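Local coordinates for protein probable oxidoreductase (Pseudomonas aeruginosa, PDB 4B7C) that probably catalyses an NADP-dependent oxidation or reduction, as a member of the medium-chain dehydrogenase/reductase family, at residues B[6-11]-B[102-107]; B[38-43]-B[107-112]; B[48-53]-B[330-335]; B[93-98]-B[116-121]. All coordinates share one frame; numbering follows the deposited sequence.

Interaction 1 of 4, residues B[6-11]-B[102-107]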
loop_
_atom_site.group_PDB
_atom_site.type_symbol
_atom_site.label_atom_id
_atom_site.label_comp_id
_atom_site.label_asym_id
_atom_site.label_seq_id
_atom_site.Cartn_x
_atom_site.Cartn_y
_atom_site.Cartn_z
ATOM N N GLN B 6 16.078 -12.402 -47.700
ATOM C CA GLN B 6 14.843 -11.723 -47.217
ATOM C C GLN B 6 15.205 -10.654 -46.188
ATOM O O GLN B 6 16.230 -10.755 -45.508
ATOM C CB GLN B 6 13.893 -12.759 -46.615
ATOM C CG GLN B 6 12.496 -12.266 -46.207
ATOM C CD GLN B 6 11.551 -12.011 -47.392
ATOM O OE1 GLN B 6 11.102 -12.939 -48.062
ATOM N NE2 GLN B 6 11.214 -10.745 -47.618
ATOM N N ILE B 7 14.365 -9.625 -46.096
ATOM C CA ILE B 7 14.630 -8.478 -45.227
ATOM C C ILE B 7 13.696 -8.440 -44.021
ATOM O O ILE B 7 12.482 -8.583 -44.153
ATOM C CB ILE B 7 14.539 -7.124 -45.988
ATOM C CG1 ILE B 7 15.653 -7.047 -47.048
ATOM C CG2 ILE B 7 14.659 -5.953 -45.028
ATOM C CD1 ILE B 7 17.037 -6.811 -46.461
ATOM N N ASN B 8 14.283 -8.202 -42.854
ATOM C CA ASN B 8 13.520 -7.948 -41.628
ATOM C C ASN B 8 13.591 -6.468 -41.284
ATOM O O ASN B 8 14.636 -5.974 -40.880
ATOM C CB ASN B 8 14.072 -8.787 -40.466
ATOM C CG ASN B 8 13.264 -8.626 -39.186
ATOM O OD1 ASN B 8 12.057 -8.343 -39.222
ATOM N ND2 ASN B 8 13.930 -8.797 -38.043
ATOM N N ARG B 9 12.477 -5.759 -41.451
ATOM C CA ARG B 9 12.426 -4.353 -41.059
ATOM C C ARG B 9 12.226 -4.289 -39.552
ATOM O O ARG B 9 11.403 -5.026 -38.995
ATOM C CB ARG B 9 11.296 -3.591 -41.749
ATOM C CG ARG B 9 11.341 -3.631 -43.275
ATOM C CD ARG B 9 10.079 -3.038 -43.865
ATOM N NE ARG B 9 8.892 -3.771 -43.452
ATOM C CZ ARG B 9 7.653 -3.300 -43.519
ATOM N NH1 ARG B 9 7.403 -2.080 -43.987
ATOM N NH2 ARG B 9 6.651 -4.055 -43.103
ATOM N N GLN B 10 12.965 -3.387 -38.911
ATOM C CA GLN B 10 12.938 -3.246 -37.460
ATOM C C GLN B 10 12.917 -1.789 -37.032
ATOM O O GLN B 10 13.574 -0.942 -37.639
ATOM C CB GLN B 10 14.176 -3.868 -36.834
ATOM C CG GLN B 10 14.506 -5.281 -37.243
ATOM C CD GLN B 10 15.773 -5.745 -36.544
ATOM O OE1 GLN B 10 16.784 -5.046 -36.558
ATOM N NE2 GLN B 10 15.707 -6.898 -35.880
ATOM N N TYR B 11 12.172 -1.514 -35.975
ATOM C CA TYR B 11 12.300 -0.250 -35.270
ATOM C C TYR B 11 13.187 -0.458 -34.060
ATOM O O TYR B 11 12.855 -1.230 -33.155
ATOM C CB TYR B 11 10.956 0.320 -34.851
ATOM C CG TYR B 11 10.344 1.184 -35.905
ATOM C CD1 TYR B 11 10.866 2.446 -36.184
ATOM C CD2 TYR B 11 9.239 0.749 -36.631
ATOM C CE1 TYR B 11 10.302 3.250 -37.156
ATOM C CE2 TYR B 11 8.679 1.541 -37.610
ATOM C CZ TYR B 11 9.215 2.795 -37.868
ATOM O OH TYR B 11 8.657 3.576 -38.840
ATOM N N VAL B 102 9.179 -4.948 -32.278
ATOM C CA VAL B 102 8.633 -4.075 -33.314
ATOM C C VAL B 102 9.402 -4.328 -34.598
ATOM O O VAL B 102 10.312 -3.575 -34.968
ATOM C CB VAL B 102 8.670 -2.581 -32.937
ATOM C CG1 VAL B 102 8.054 -1.754 -34.058
ATOM C CG2 VAL B 102 7.902 -2.323 -31.641
ATOM N N GLN B 103 9.014 -5.400 -35.283
ATOM C CA GLN B 103 9.722 -5.879 -36.460
ATOM C C GLN B 103 8.849 -6.847 -37.277
ATOM O O GLN B 103 7.786 -7.269 -36.823
ATOM C CB GLN B 103 11.022 -6.576 -36.061
ATOM C CG GLN B 103 10.829 -7.723 -35.092
ATOM C CD GLN B 103 12.121 -8.306 -34.584
ATOM O OE1 GLN B 103 13.192 -8.138 -35.187
ATOM N NE2 GLN B 103 12.026 -9.016 -33.457
ATOM N N ASP B 104 9.304 -7.160 -38.485
ATOM C CA ASP B 104 8.580 -8.079 -39.389
ATOM C C ASP B 104 8.655 -9.523 -38.895
ATOM O O ASP B 104 7.676 -10.267 -38.971
ATOM C CB ASP B 104 9.155 -8.044 -40.809
ATOM C CG ASP B 104 8.772 -6.790 -41.580
ATOM O OD1 ASP B 104 7.590 -6.383 -41.551
ATOM O OD2 ASP B 104 9.686 -6.202 -42.210
ATOM N N TYR B 105 9.840 -9.897 -38.421
ATOM C CA TYR B 105 10.123 -11.274 -38.025
ATOM C C TYR B 105 10.814 -11.330 -36.681
ATOM O O TYR B 105 11.681 -10.501 -36.393
ATOM C CB TYR B 105 11.055 -11.953 -39.029
ATOM C CG TYR B 105 10.500 -12.111 -40.417
ATOM C CD1 TYR B 105 9.775 -13.247 -40.771
ATOM C CD2 TYR B 105 10.711 -11.136 -41.384
ATOM C CE1 TYR B 105 9.272 -13.404 -42.048
ATOM C CE2 TYR B 105 10.205 -11.279 -42.662
ATOM C CZ TYR B 105 9.495 -12.425 -42.993
ATOM O OH TYR B 105 8.985 -12.574 -44.253
ATOM N N PHE B 106 10.427 -12.314 -35.870
ATOM C CA PHE B 106 11.121 -12.620 -34.621
ATOM C C PHE B 106 11.929 -13.891 -34.784
ATOM O O PHE B 106 11.403 -14.910 -35.245
ATOM C CB PHE B 106 10.153 -12.794 -33.451
ATOM C CG PHE B 106 10.791 -13.406 -32.227
ATOM C CD1 PHE B 106 11.440 -12.610 -31.291
ATOM C CD2 PHE B 106 10.767 -14.792 -32.025
ATOM C CE1 PHE B 106 12.031 -13.164 -30.170
ATOM C CE2 PHE B 106 11.363 -15.352 -30.908
ATOM C CZ PHE B 106 12.001 -14.539 -29.978
ATOM N N ILE B 107 13.200 -13.821 -34.414
ATOM C CA ILE B 107 14.059 -14.992 -34.306
ATOM C C ILE B 107 14.685 -15.021 -32.926
ATOM O O ILE B 107 15.329 -14.067 -32.510
ATOM C CB ILE B 107 15.198 -15.021 -35.332
ATOM C CG1 ILE B 107 14.651 -15.184 -36.749
ATOM C CG2 ILE B 107 16.130 -16.185 -35.080
ATOM C CD1 ILE B 107 15.759 -15.318 -37.792
#
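Arg9 and Asp104 form a side-on salt bridge, and the guanidinium and carboxylate planes lie 14° apart, close to coplanar. NE donates to the syn lone pair of Asp104 OD2 at 2.8 Å, and NH2 does the same for OD1 at 3.0 Å. The arginine chain bends at chi3 (-61°), and NE and NH2 then face the two carboxylate oxygens. Asp104 OD2 also accepts from Arg9 N at 2.9 Å on its anti side, somewhat out of the carboxylate plane, so one oxygen is held by both backbone and side chain of the same residue. A second shared acceptor is Gln103 OE1: Asn8 ND2 (3.0 Å) and Gln10 NE2 (2.9 Å) approach it from opposite faces of its amide plane, while Gln103 NE2 is taken by Leu100 O. With CG anti to its backbone nitrogen (chi1 -177°), Asn8 also turns OD1 to Tyr105 N, which donates over 2.8 Å from above the carbonyl plane. Backbone bonds complete the join, Asp104 N to Arg9 O and Tyr11 N to Val102 O, around a single bridge between Gln10 and Gln103. In this way the N-terminal strand 7-13, itself paired with strand 26-32, is clipped onto the GroES-like domain typical of medium-chain dehydrogenases/reductases.

Interaction 2 of 4, residues B[38-43]-B[107-112]; sequences EGQILV and IGEPKG
Leu42 and Ile107 put their side chains on one face of the antiparallel pair, where Leu42 CD1 presses on Ile107 CG1 at 3.4 Å, tighter than usual van der Waals contact. The two residues form a non-hydrogen-bonded pair. Next to it, Ile41 and Gly108 make a hydrogen-bonded one, with Ile41 N to Gly108 O at 2.9 Å and Gly108 N to Ile41 O at 3.1 Å. Ile41 points to the other face; CG1 stands between its backbone N and carbonyl carbon (chi1 66°), and CD1 reaches CB of Pro110 at 3.8 Å. Pro110 is also the centre of an inverse gamma turn, where the chain bends away. Just ahead of strand 41-49, Gln40 runs extended along Gly108, its amide turned 71° from the carboxylate plane of Glu109. NE2 gives Glu109 OE2 only a weak bond, 3.3 Å long; the glutamate chain bends at chi2 (86°), bringing the carboxylate toward the amide. OE1 accepts from Ala37 N, which holds the amide's rotation. On the other side of strand 41-49 lies strand 77-85, bonded through Leu42 to Leu83 and Val84, while His87 and Phe90 from the following loop close over Pro110.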
loop_
_atom_site.group_PDB
_atom_site.type_symbol
_atom_site.label_atom_id
_atom_site.label_comp_id
_atom_site.label_asym_id
_atom_site.label_seq_id
_atom_site.Cartn_x
_atom_site.Cartn_y
_atom_site.Cartn_z
ATOM N N GLU B 38 19.552 -23.670 -33.002
ATOM C CA GLU B 38 18.990 -24.643 -32.100
ATOM C C GLU B 38 18.379 -23.995 -30.843
ATOM O O GLU B 38 18.946 -23.075 -30.248
ATOM C CB GLU B 38 20.055 -25.671 -31.748
ATOM C CG GLU B 38 19.575 -26.825 -30.903
ATOM C CD GLU B 38 18.611 -27.753 -31.604
ATOM O OE1 GLU B 38 18.459 -27.682 -32.852
ATOM O OE2 GLU B 38 18.011 -28.558 -30.871
ATOM N N GLY B 39 17.206 -24.479 -30.450
ATOM C CA GLY B 39 16.469 -23.927 -29.302
ATOM C C GLY B 39 15.767 -22.615 -29.599
ATOM O O GLY B 39 15.188 -21.984 -28.711
ATOM N N GLN B 40 15.785 -22.215 -30.866
ATOM C CA GLN B 40 15.089 -20.997 -31.292
ATOM C C GLN B 40 13.930 -21.289 -32.241
ATOM O O GLN B 40 13.842 -22.364 -32.839
ATOM C CB GLN B 40 16.069 -20.034 -31.971
ATOM C CG GLN B 40 17.244 -19.611 -31.090
ATOM C CD GLN B 40 18.095 -18.533 -31.756
ATOM O OE1 GLN B 40 18.175 -18.468 -32.978
ATOM N NE2 GLN B 40 18.757 -17.710 -30.954
ATOM N N ILE B 41 13.064 -20.294 -32.393
ATOM C CA ILE B 41 12.025 -20.312 -33.419
ATOM C C ILE B 41 12.098 -19.060 -34.291
ATOM O O ILE B 41 12.649 -18.026 -33.892
ATOM C CB ILE B 41 10.617 -20.453 -32.829
ATOM C CG1 ILE B 41 10.231 -19.226 -31.999
ATOM C CG2 ILE B 41 10.520 -21.744 -32.007
ATOM C CD1 ILE B 41 8.790 -19.270 -31.531
ATOM N N LEU B 42 11.564 -19.187 -35.503
ATOM C CA LEU B 42 11.394 -18.066 -36.438
ATOM C C LEU B 42 9.909 -17.820 -36.595
ATOM O O LEU B 42 9.156 -18.719 -37.014
ATOM C CB LEU B 42 12.041 -18.352 -37.802
ATOM C CG LEU B 42 11.619 -17.455 -38.995
ATOM C CD1 LEU B 42 11.952 -15.996 -38.738
ATOM C CD2 LEU B 42 12.203 -17.889 -40.336
ATOM N N VAL B 43 9.491 -16.603 -36.271
ATOM C CA VAL B 43 8.080 -16.226 -36.292
ATOM C C VAL B 43 7.838 -15.061 -37.250
ATOM O O VAL B 43 8.580 -14.069 -37.245
ATOM C CB VAL B 43 7.564 -15.802 -34.906
ATOM C CG1 VAL B 43 6.153 -15.246 -35.010
ATOM C CG2 VAL B 43 7.601 -16.963 -33.915
ATOM N N ILE B 107 13.200 -13.821 -34.414
ATOM C CA ILE B 107 14.059 -14.992 -34.306
ATOM C C ILE B 107 14.685 -15.021 -32.926
ATOM O O ILE B 107 15.329 -14.067 -32.510
ATOM C CB ILE B 107 15.198 -15.021 -35.332
ATOM C CG1 ILE B 107 14.651 -15.184 -36.749
ATOM C CG2 ILE B 107 16.130 -16.185 -35.080
ATOM C CD1 ILE B 107 15.759 -15.318 -37.792
ATOM N N GLY B 108 14.474 -16.118 -32.212
ATOM C CA GLY B 108 15.054 -16.274 -30.887
ATOM C C GLY B 108 14.450 -17.390 -30.058
ATOM O O GLY B 108 13.570 -18.134 -30.518
ATOM N N GLU B 109 14.892 -17.450 -28.808
ATOM C CA GLU B 109 14.340 -18.361 -27.823
ATOM C C GLU B 109 12.931 -17.926 -27.456
ATOM O O GLU B 109 12.709 -16.766 -27.133
ATOM C CB GLU B 109 15.220 -18.386 -26.572
ATOM C CG GLU B 109 16.539 -19.132 -26.775
ATOM C CD GLU B 109 17.652 -18.265 -27.353
ATOM O OE1 GLU B 109 17.571 -17.018 -27.361
ATOM O OE2 GLU B 109 18.630 -18.852 -27.817
ATOM N N PRO B 110 11.959 -18.851 -27.496
ATOM C CA PRO B 110 10.559 -18.484 -27.229
ATOM C C PRO B 110 10.240 -18.405 -25.745
ATOM O O PRO B 110 9.247 -18.969 -25.270
ATOM C CB PRO B 110 9.774 -19.610 -27.897
ATOM C CG PRO B 110 10.655 -20.784 -27.728
ATOM C CD PRO B 110 12.076 -20.275 -27.838
ATOM N N LYS B 111 11.042 -17.628 -25.029
ATOM C CA LYS B 111 10.887 -17.486 -23.592
ATOM C C LYS B 111 9.604 -16.721 -23.249
ATOM O O LYS B 111 9.413 -15.578 -23.660
ATOM C CB LYS B 111 12.098 -16.777 -22.998
ATOM C CG LYS B 111 12.112 -16.777 -21.483
ATOM C CD LYS B 111 13.387 -16.208 -20.923
ATOM C CE LYS B 111 13.176 -15.739 -19.471
ATOM N NZ LYS B 111 13.154 -16.891 -18.525
ATOM N N GLY B 112 8.728 -17.365 -22.481
ATOM C CA GLY B 112 7.446 -16.771 -22.078
ATOM C C GLY B 112 6.386 -16.816 -23.180
ATOM O O GLY B 112 5.292 -16.282 -23.016
#

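Interaction 3 of 4, residues B[48-53]-B[330-335]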
loop_
_atom_site.group_PDB
_atom_site.type_symbol
_atom_site.label_atom_id
_atom_site.label_comp_id
_atom_site.label_asym_id
_atom_site.label_seq_id
_atom_site.Cartn_x
_atom_site.Cartn_y
_atom_site.Cartn_z
ATOM N N LEU B 48 0.981 -6.595 -33.495
ATOM C CA LEU B 48 1.750 -6.120 -32.339
ATOM C C LEU B 48 0.894 -5.316 -31.394
ATOM O O LEU B 48 0.002 -4.575 -31.809
ATOM C CB LEU B 48 2.927 -5.270 -32.774
ATOM C CG LEU B 48 3.921 -5.950 -33.707
ATOM C CD1 LEU B 48 4.987 -4.943 -34.100
ATOM C CD2 LEU B 48 4.537 -7.225 -33.118
ATOM N N SER B 49 1.133 -5.530 -30.105
ATOM C CA SER B 49 0.422 -4.821 -29.062
ATOM C C SER B 49 1.110 -3.483 -28.793
ATOM O O SER B 49 2.292 -3.430 -28.475
ATOM C CB SER B 49 0.374 -5.626 -27.775
ATOM O OG SER B 49 -0.210 -4.849 -26.739
ATOM N N LEU B 50 0.360 -2.403 -28.954
ATOM C CA LEU B 50 0.842 -1.093 -28.551
ATOM C C LEU B 50 0.245 -0.783 -27.177
ATOM O O LEU B 50 -0.983 -0.707 -27.033
ATOM C CB LEU B 50 0.495 -0.030 -29.597
ATOM C CG LEU B 50 1.459 0.113 -30.786
ATOM C CD1 LEU B 50 1.843 -1.215 -31.415
ATOM C CD2 LEU B 50 0.832 1.012 -31.840
ATOM N N ASP B 51 1.144 -0.610 -26.198
ATOM C CA ASP B 51 0.805 -0.486 -24.768
ATOM C C ASP B 51 1.491 0.703 -24.106
ATOM O O ASP B 51 2.675 0.944 -24.347
ATOM C CB ASP B 51 1.296 -1.693 -23.932
ATOM C CG ASP B 51 0.802 -3.048 -24.463
ATOM O OD1 ASP B 51 -0.426 -3.190 -24.642
ATOM O OD2 ASP B 51 1.629 -3.983 -24.676
ATOM N N PRO B 52 0.777 1.403 -23.207
ATOM C CA PRO B 52 1.401 2.528 -22.476
ATOM C C PRO B 52 2.683 2.138 -21.747
ATOM O O PRO B 52 3.584 2.976 -21.598
ATOM C CB PRO B 52 0.314 2.938 -21.471
ATOM C CG PRO B 52 -0.964 2.506 -22.109
ATOM C CD PRO B 52 -0.628 1.218 -22.807
ATOM N N ALA B 53 2.758 0.883 -21.292
ATOM C CA ALA B 53 3.966 0.365 -20.627
ATOM C C ALA B 53 5.216 0.525 -21.486
ATOM O O ALA B 53 6.336 0.546 -20.964
ATOM C CB ALA B 53 3.784 -1.089 -20.214
ATOM N N GLY B 330 -10.334 1.698 -27.861
ATOM C CA GLY B 330 -10.110 0.312 -27.560
ATOM C C GLY B 330 -8.648 -0.058 -27.669
ATOM O O GLY B 330 -7.811 0.776 -28.026
ATOM N N LYS B 331 -8.359 -1.326 -27.391
ATOM C CA LYS B 331 -6.988 -1.824 -27.327
ATOM C C LYS B 331 -6.257 -1.599 -28.643
ATOM O O LYS B 331 -6.697 -2.046 -29.698
ATOM C CB LYS B 331 -6.984 -3.308 -26.956
ATOM C CG LYS B 331 -5.695 -4.043 -27.312
ATOM C CD LYS B 331 -4.600 -3.717 -26.343
ATOM C CE LYS B 331 -3.264 -4.227 -26.805
ATOM N NZ LYS B 331 -2.268 -3.133 -26.748
ATOM N N LEU B 332 -5.145 -0.877 -28.572
ATOM C CA LEU B 332 -4.421 -0.486 -29.775
ATOM C C LEU B 332 -3.554 -1.631 -30.278
ATOM O O LEU B 332 -2.648 -2.114 -29.584
ATOM C CB LEU B 332 -3.569 0.768 -29.534
ATOM C CG LEU B 332 -2.982 1.430 -30.778
ATOM C CD1 LEU B 332 -4.027 1.736 -31.838
ATOM C CD2 LEU B 332 -2.311 2.725 -30.331
ATOM N N VAL B 333 -3.807 -2.007 -31.526
ATOM C CA VAL B 333 -3.087 -3.103 -32.179
ATOM C C VAL B 333 -2.535 -2.675 -33.526
ATOM O O VAL B 333 -3.242 -2.045 -34.326
ATOM C CB VAL B 333 -4.003 -4.319 -32.395
ATOM C CG1 VAL B 333 -3.295 -5.367 -33.252
ATOM C CG2 VAL B 333 -4.404 -4.897 -31.045
ATOM N N LEU B 334 -1.268 -2.989 -33.757
ATOM C CA LEU B 334 -0.603 -2.663 -35.018
ATOM C C LEU B 334 -0.497 -3.910 -35.887
ATOM O O LEU B 334 0.181 -4.867 -35.522
ATOM C CB LEU B 334 0.792 -2.072 -34.775
ATOM C CG LEU B 334 1.547 -1.536 -35.999
ATOM C CD1 LEU B 334 0.846 -0.291 -36.540
ATOM C CD2 LEU B 334 2.999 -1.208 -35.686
ATOM N N LYS B 335 -1.190 -3.897 -37.023
ATOM C CA LYS B 335 -1.089 -4.988 -37.989
ATOM C C LYS B 335 0.187 -4.806 -38.776
ATOM O O LYS B 335 0.395 -3.765 -39.392
ATOM C CB LYS B 335 -2.284 -5.033 -38.944
ATOM C CG LYS B 335 -2.296 -6.270 -39.837
ATOM C CD LYS B 335 -3.401 -6.210 -40.881
ATOM C CE LYS B 335 -3.695 -7.581 -41.473
ATOM N NZ LYS B 335 -2.522 -8.166 -42.182
HETATM O O HOH W 1 -3.675 -0.170 -26.193
#
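Leu50 forms the apolar centre with Leu332 and Leu334: its CD2 lies 3.9 Å from Leu332 CD2, and its CD1 lies 3.6 Å from Leu334 CB. With CG beside the backbone N (chi1 -84°), the methyls divide between two leucines of the partner strand, CD2 on Leu332 and CD1 on Leu334. This is an antiparallel strand pair in which the C-terminal strand 331-335 returns, across some 280 residues, to strand 41-49 of the GroES-like fold. Helix 316-321 covers the leucines, Thr319 touching Leu50 and Leu332, and Phe316 touching Leu334. Outward from this core comes the backbone ladder. Leu48 and Leu334 make a hydrogen-bonded pair, Leu48 N to Leu334 O and Leu334 N to Leu48 O both at 2.8 Å, and Leu50 N continues it to Leu332 O. At Leu332 the two segments are also bridged by a water, which donates to Leu50 O and accepts from Leu332 N. The polar edge is built round Lys331, whose chain bends at chi2 and chi4 to bring its ammonium across to Ser49 and Asp51. NZ donates to Ser49 OG at 2.7 Å, and it forms a salt bridge with Asp51 OD1 at 2.8 Å, met from above the carboxylate plane. The same NZ donates to Leu332 O at 3.0 Å, reaching that oxygen from the face opposite to Leu50 N.

Interaction 4 of 4, residues B[93-98]-B[116-121]; sequences GDYVNG and VDPSRA
Tyr95 and Val116 are joined by one direct backbone bond, Val116 N to Tyr95 O, 2.8 Å long and nearly straight at 170°. The return link goes through water: a single molecule accepts from Tyr95 N at 2.9 Å and donates to Val116 O at 2.6 Å, so solvent stands where a second strand bond might be expected.

Apolar contacts come next. The side chains of Tyr95 and Pro118 cross at about a right angle, Pro118 CG lying 3.5 Å from Tyr95 CD1. Tyr95 CG stands beside the backbone N (chi1 -74°), and CD1 is the ring atom nearest Pro118 CG. Val116 spreads its two methyls along the strand, CG2 lying 4.0 Å from Tyr95 CB and CG1 4.1 Å from Asn97 CB. Leu123 and Tyr126 of the following loop touch Tyr95 and Val116 respectively.

Polar contacts inside 116-121 shape the turn. Asp117 OD1 accepts from Ser119 N at 3.1 Å, an Asx turn, and from Ser119 OG at 2.9 Å, both on the same face of the carboxylate.

With one direct bond, one water bridge and a proline against a tyrosine ring, the chemistry implies that regular strand pairing gives way here to side-chain packing, just where the chain leaves strand 114-116 on its way to helix 132-145.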
loop_
_atom_site.group_PDB
_atom_site.type_symbol
_atom_site.label_atom_id
_atom_site.label_comp_id
_atom_site.label_asym_id
_atom_site.label_seq_id
_atom_site.Cartn_x
_atom_site.Cartn_y
_atom_site.Cartn_z
ATOM N N GLY B 93 3.641 -23.573 -38.285
ATOM C CA GLY B 93 2.180 -23.457 -38.411
ATOM C C GLY B 93 1.478 -23.053 -37.127
ATOM O O GLY B 93 0.338 -22.570 -37.168
ATOM N N ASP B 94 2.151 -23.244 -35.992
ATOM C CA ASP B 94 1.644 -22.745 -34.707
ATOM C C ASP B 94 1.539 -21.229 -34.752
ATOM O O ASP B 94 2.404 -20.554 -35.311
ATOM C CB ASP B 94 2.560 -23.112 -33.530
ATOM C CG ASP B 94 2.497 -24.585 -33.154
ATOM O OD1 ASP B 94 1.591 -25.298 -33.634
ATOM O OD2 ASP B 94 3.370 -25.023 -32.370
ATOM N N TYR B 95 0.485 -20.704 -34.139
ATOM C CA TYR B 95 0.406 -19.290 -33.828
ATOM C C TYR B 95 0.770 -19.102 -32.365
ATOM O O TYR B 95 0.312 -19.841 -31.494
ATOM C CB TYR B 95 -0.977 -18.708 -34.107
ATOM C CG TYR B 95 -1.240 -18.543 -35.578
ATOM C CD1 TYR B 95 -1.661 -19.628 -36.353
ATOM C CD2 TYR B 95 -1.038 -17.322 -36.215
ATOM C CE1 TYR B 95 -1.897 -19.498 -37.715
ATOM C CE2 TYR B 95 -1.268 -17.182 -37.572
ATOM C CZ TYR B 95 -1.696 -18.276 -38.316
ATOM O OH TYR B 95 -1.932 -18.140 -39.665
ATOM N N VAL B 96 1.593 -18.091 -32.110
ATOM C CA VAL B 96 2.105 -17.835 -30.777
ATOM C C VAL B 96 1.912 -16.384 -30.336
ATOM O O VAL B 96 1.856 -15.467 -31.161
ATOM C CB VAL B 96 3.613 -18.189 -30.655
ATOM C CG1 VAL B 96 3.839 -19.667 -30.840
ATOM C CG2 VAL B 96 4.475 -17.392 -31.647
ATOM N N ASN B 97 1.803 -16.214 -29.020
ATOM C CA ASN B 97 1.848 -14.916 -28.344
ATOM C C ASN B 97 3.174 -14.826 -27.619
ATOM O O ASN B 97 3.605 -15.771 -26.971
ATOM C CB ASN B 97 0.698 -14.781 -27.337
ATOM C CG ASN B 97 0.754 -13.488 -26.527
ATOM O OD1 ASN B 97 1.706 -13.244 -25.781
ATOM N ND2 ASN B 97 -0.288 -12.676 -26.641
ATOM N N GLY B 98 3.843 -13.697 -27.740
ATOM C CA GLY B 98 5.144 -13.506 -27.078
ATOM C C GLY B 98 5.723 -12.135 -27.335
ATOM O O GLY B 98 5.097 -11.296 -27.996
ATOM N N VAL B 116 -1.502 -19.911 -29.299
ATOM C CA VAL B 116 -2.907 -19.428 -29.343
ATOM C C VAL B 116 -3.663 -20.065 -30.517
ATOM O O VAL B 116 -3.051 -20.416 -31.527
ATOM C CB VAL B 116 -3.011 -17.877 -29.428
ATOM C CG1 VAL B 116 -2.472 -17.225 -28.144
ATOM C CG2 VAL B 116 -2.273 -17.333 -30.637
ATOM N N ASP B 117 -4.977 -20.248 -30.349
ATOM C CA ASP B 117 -5.830 -20.951 -31.332
ATOM C C ASP B 117 -6.653 -19.956 -32.158
ATOM O O ASP B 117 -7.649 -19.439 -31.676
ATOM C CB ASP B 117 -6.763 -21.935 -30.597
ATOM C CG ASP B 117 -7.553 -22.857 -31.550
ATOM O OD1 ASP B 117 -7.529 -22.662 -32.781
ATOM O OD2 ASP B 117 -8.207 -23.790 -31.041
ATOM N N PRO B 118 -6.244 -19.701 -33.405
ATOM C CA PRO B 118 -6.946 -18.742 -34.250
ATOM C C PRO B 118 -8.358 -19.148 -34.683
ATOM O O PRO B 118 -9.088 -18.319 -35.187
ATOM C CB PRO B 118 -6.038 -18.586 -35.471
ATOM C CG PRO B 118 -5.009 -19.638 -35.373
ATOM C CD PRO B 118 -5.183 -20.428 -34.128
ATOM N N SER B 119 -8.745 -20.395 -34.466
ATOM C CA SER B 119 -10.117 -20.826 -34.773
ATOM C C SER B 119 -11.113 -20.391 -33.697
ATOM O O SER B 119 -12.322 -20.391 -33.922
ATOM C CB SER B 119 -10.175 -22.346 -34.937
ATOM O OG SER B 119 -10.204 -23.030 -33.697
ATOM N N ARG B 120 -10.603 -20.050 -32.518
ATOM C CA ARG B 120 -11.452 -19.751 -31.350
ATOM C C ARG B 120 -11.712 -18.269 -31.131
ATOM O O ARG B 120 -12.630 -17.886 -30.405
ATOM C CB ARG B 120 -10.846 -20.373 -30.085
ATOM C CG ARG B 120 -10.961 -21.911 -30.054
ATOM C CD ARG B 120 -11.343 -22.488 -28.691
ATOM N NE ARG B 120 -10.724 -23.771 -28.381
ATOM C CZ ARG B 120 -11.381 -24.932 -28.326
ATOM N NH1 ARG B 120 -12.694 -24.999 -28.566
ATOM N NH2 ARG B 120 -10.720 -26.045 -28.025
ATOM N N ALA B 121 -10.908 -17.436 -31.764
ATOM C CA ALA B 121 -11.060 -16.012 -31.614
ATOM C C ALA B 121 -10.223 -15.362 -32.669
ATOM O O ALA B 121 -9.247 -15.944 -33.103
ATOM C CB ALA B 121 -10.589 -15.564 -30.231
HETATM O O HOH W 2 -1.682 -22.186 -32.892
#

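How the interactions relate
All four contacts reach one branched sheet, in which strand 41-49 pairs with 105-108, 331-335 and 77-85. Interactions 1 and 2, centres 14 Å apart, share Ile107 and strand 105-108; Phe106 O to Val43 N (2.8 Å, a probable hydrogen bond) continues the pairing between them. Interactions 2 and 3 lie at the two ends of strand 41-49, centres 22 Å apart and without touching. Leu48 CD1 packs on Val102 CA at 3.8 Å, tying interaction 3 to interaction 1. Interaction 4 meets interaction 2 through Val43 CG2 and Val96 CG2, 3.9 Å apart. The centre of interaction 3 is about 8 Å from the centre of the chain, against 19 to 24 Å for the centres of the others.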